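Local coordinates for enolase-phosphatase E1 (Saccharomyces cerevisiae, PDB 2G80), which probably enolises and then dephosphorylates 2,3-diketo-5-methylthiopentyl-1-phosphate to an acireductone in the methionine salvage pathway, using one magnesium ion, at residues D37-V42 against Y143-V148. Residues are numbered along the deposited sequence; the frame is centred on the assembly and turned at random.
With MG (magnesium ion), chain E.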
ATOM      1  N   ASP A  37      -0.327  -5.391  -6.740  1.00 34.12           N
ATOM      2  CA  ASP A  37       0.106  -4.057  -6.374  1.00 34.55           C
ATOM      3  C   ASP A  37      -1.106  -3.397  -5.650  1.00 34.34           C
ATOM      4  O   ASP A  37      -2.258  -3.854  -5.842  1.00 31.68           O
ATOM      5  CB  ASP A  37       0.446  -3.268  -7.631  1.00 34.44           C
ATOM      6  CG  ASP A  37       0.782  -1.814  -7.341  1.00 41.47           C
ATOM      7  OD1 ASP A  37       1.513  -1.550  -6.347  1.00 38.15           O
ATOM      8  OD2 ASP A  37       0.293  -0.957  -8.099  1.00 39.55           O
ATOM      9  N   ILE A  38      -0.856  -2.365  -4.824  1.00 33.64           N
ATOM     10  CA  ILE A  38      -1.940  -1.629  -4.141  1.00 34.97           C
ATOM     11  C   ILE A  38      -2.427  -0.412  -4.926  1.00 35.65           C
ATOM     12  O   ILE A  38      -3.538  -0.420  -5.457  1.00 31.58           O
ATOM     13  CB  ILE A  38      -1.583  -1.196  -2.674  1.00 34.22           C
ATOM     14  CG1 ILE A  38      -1.363  -2.453  -1.820  1.00 36.81           C
ATOM     15  CG2 ILE A  38      -2.759  -0.339  -2.045  1.00 35.69           C
ATOM     16  CD1 ILE A  38      -0.895  -2.234  -0.416  1.00 40.32           C
ATOM     17  N   GLU A  39      -1.570   0.608  -4.997  1.00 37.16           N
ATOM     18  CA  GLU A  39      -1.943   1.949  -5.478  1.00 38.69           C
ATOM     19  C   GLU A  39      -2.140   1.971  -6.969  1.00 34.97           C
ATOM     20  O   GLU A  39      -1.254   1.598  -7.690  1.00 36.35           O
ATOM     21  CB  GLU A  39      -0.910   3.004  -5.026  1.00 40.50           C
ATOM     22  CG  GLU A  39      -0.601   3.010  -3.484  1.00 51.29           C
ATOM     23  CD  GLU A  39       0.586   2.092  -3.002  1.00 63.10           C
ATOM     24  OE1 GLU A  39       0.923   1.038  -3.634  1.00 56.45           O
ATOM     25  OE2 GLU A  39       1.182   2.450  -1.952  1.00 65.61           O
ATOM     26  N   GLY A  40      -3.306   2.401  -7.441  1.00 35.35           N
ATOM     27  CA  GLY A  40      -3.635   2.362  -8.889  1.00 32.48           C
ATOM     28  C   GLY A  40      -4.047   0.979  -9.391  1.00 34.01           C
ATOM     29  O   GLY A  40      -4.363   0.802 -10.574  1.00 33.57           O
ATOM     30  N   THR A  41      -4.079  -0.015  -8.490  1.00 36.13           N
ATOM     31  CA  THR A  41      -4.419  -1.394  -8.833  1.00 35.95           C
ATOM     32  C   THR A  41      -5.667  -1.857  -8.051  1.00 32.35           C
ATOM     33  O   THR A  41      -6.643  -2.209  -8.661  1.00 35.69           O
ATOM     34  CB  THR A  41      -3.189  -2.285  -8.606  1.00 34.88           C
ATOM     35  OG1 THR A  41      -2.126  -1.788  -9.421  1.00 34.34           O
ATOM     36  CG2 THR A  41      -3.474  -3.725  -8.995  1.00 36.89           C
ATOM     37  N   VAL A  42      -5.601  -1.904  -6.727  1.00 33.60           N
ATOM     38  CA  VAL A  42      -6.763  -2.244  -5.880  1.00 35.94           C
ATOM     39  C   VAL A  42      -7.357  -1.004  -5.152  1.00 38.60           C
ATOM     40  O   VAL A  42      -8.513  -1.055  -4.716  1.00 35.84           O
ATOM     41  CB  VAL A  42      -6.471  -3.444  -4.873  1.00 36.07           C
ATOM     42  CG1 VAL A  42      -5.890  -4.658  -5.610  1.00 37.03           C
ATOM     43  CG2 VAL A  42      -5.609  -3.060  -3.747  1.00 32.00           C
ATOM     44  N   TYR A 143       2.105  -6.898  -2.785  1.00 32.54           N
ATOM     45  CA  TYR A 143       3.460  -6.329  -2.899  1.00 33.82           C
ATOM     46  C   TYR A 143       3.324  -4.823  -3.114  1.00 34.71           C
ATOM     47  O   TYR A 143       2.766  -4.403  -4.130  1.00 32.61           O
ATOM     48  CB  TYR A 143       4.253  -6.960  -4.045  1.00 33.89           C
ATOM     49  CG  TYR A 143       5.717  -6.531  -4.222  1.00 30.07           C
ATOM     50  CD1 TYR A 143       6.540  -6.181  -3.125  1.00 39.97           C
ATOM     51  CD2 TYR A 143       6.328  -6.631  -5.476  1.00 30.65           C
ATOM     52  CE1 TYR A 143       7.902  -5.848  -3.300  1.00 36.61           C
ATOM     53  CE2 TYR A 143       7.689  -6.336  -5.648  1.00 36.35           C
ATOM     54  CZ  TYR A 143       8.466  -5.946  -4.570  1.00 35.87           C
ATOM     55  OH  TYR A 143       9.774  -5.636  -4.783  1.00 31.00           O
ATOM     56  N   SER A 144       3.845  -4.026  -2.177  1.00 35.12           N
ATOM     57  CA  SER A 144       3.727  -2.555  -2.233  1.00 38.90           C
ATOM     58  C   SER A 144       4.962  -1.816  -1.693  1.00 37.40           C
ATOM     59  O   SER A 144       5.771  -2.410  -1.027  1.00 39.21           O
ATOM     60  CB  SER A 144       2.476  -2.136  -1.428  1.00 40.03           C
ATOM     61  OG  SER A 144       2.188  -0.753  -1.585  1.00 47.85           O
ATOM     62  N   SER A 145       5.083  -0.518  -1.989  1.00 40.13           N
ATOM     63  CA  SER A 145       6.160   0.343  -1.413  1.00 44.06           C
ATOM     64  C   SER A 145       5.908   0.596   0.084  1.00 45.58           C
ATOM     65  O   SER A 145       6.856   0.778   0.857  1.00 50.56           O
ATOM     66  CB  SER A 145       6.287   1.682  -2.157  1.00 44.19           C
ATOM     67  OG  SER A 145       5.070   2.422  -2.118  1.00 52.87           O
ATOM     68  N   GLY A 146       4.642   0.570   0.501  1.00 44.11           N
ATOM     69  CA  GLY A 146       4.287   0.704   1.911  1.00 44.27           C
ATOM     70  C   GLY A 146       4.724  -0.531   2.667  1.00 43.81           C
ATOM     71  O   GLY A 146       4.678  -1.641   2.110  1.00 45.83           O
ATOM     72  N   SER A 147       5.118  -0.358   3.934  1.00 42.20           N
ATOM     73  CA  SER A 147       5.614  -1.486   4.747  1.00 42.88           C
ATOM     74  C   SER A 147       4.474  -2.484   5.008  1.00 41.57           C
ATOM     75  O   SER A 147       3.290  -2.119   4.930  1.00 41.69           O
ATOM     76  CB  SER A 147       6.179  -1.025   6.094  1.00 41.06           C
ATOM     77  OG  SER A 147       5.114  -0.722   7.005  1.00 42.32           O
ATOM     78  N   VAL A 148       4.853  -3.695   5.375  1.00 40.16           N
ATOM     79  CA  VAL A 148       3.900  -4.783   5.644  1.00 42.91           C
ATOM     80  C   VAL A 148       2.825  -4.396   6.708  1.00 44.76           C
ATOM     81  O   VAL A 148       1.634  -4.680   6.538  1.00 43.66           O
ATOM     82  CB  VAL A 148       4.669  -6.083   6.019  1.00 41.60           C
ATOM     83  CG1 VAL A 148       3.733  -7.172   6.586  1.00 47.21           C
ATOM     84  CG2 VAL A 148       5.428  -6.617   4.789  1.00 42.41           C
TER
HETATM   85 MG    MG E 500       0.724   1.140  -8.391  1.00 32.36          MG
HETATM   86  O   HOH W   1       1.575   1.209  -6.595  1.00 29.88           O
HETATM   87  O   HOH W   2       3.862   0.239  -4.767  1.00 46.95           O
HETATM   88  O   HOH W   3       2.558   0.415  -9.036  1.00 38.89           O
HETATM   89  O   HOH W   4       1.051   3.029  -8.830  1.00 32.34           O
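D37 meets Y143 where two neighbouring parallel strands of the Rossmann-like HAD core, 33-36 and 140-143, run out into the loops of the active site. The D37 CA-H points almost straight at Y143 O, 3.5 Å from CA, in a CH···O contact with an angle of 172° at the hydrogen. With CG anti to the backbone N (chi1 175°), the D37 carboxylate gives OD2 to magnesium at 2.2 Å, while OD1 forms a salt bridge with K187, whose NZ also hydrogen-bonds Y143 O and so links D37 to the end of strand 140-143. I38 follows with an apolar touch, its CD1 lying 3.5 Å from S144 CB; Q151 of helix 148-156 packs on both side chains. E39 serves the metal through its backbone O, D212 supplying the third protein ligand, and its side chain, bent at chi2 (91°), turns back to the second loop. There S144 OG donates to E39 OE1 at 3.0 Å, on the syn side and somewhat out of the carboxylate plane. A water bound to magnesium lies within hydrogen-bonding distance of both E39 OE1 and D37 OD1, and another bridges OE1 to S145 N. Were this glutamate an alanine, S144 OG would probably lose this acceptor and the metal-bound water one of the carboxylates beside it. This network probably positions S144 and S145, both predicted substrate binders, beside the metal. Beyond the tight turn at G40, T41 OG1 donates to D37 OD2 at 2.9 Å, meeting this metal-bound oxygen on its anti side.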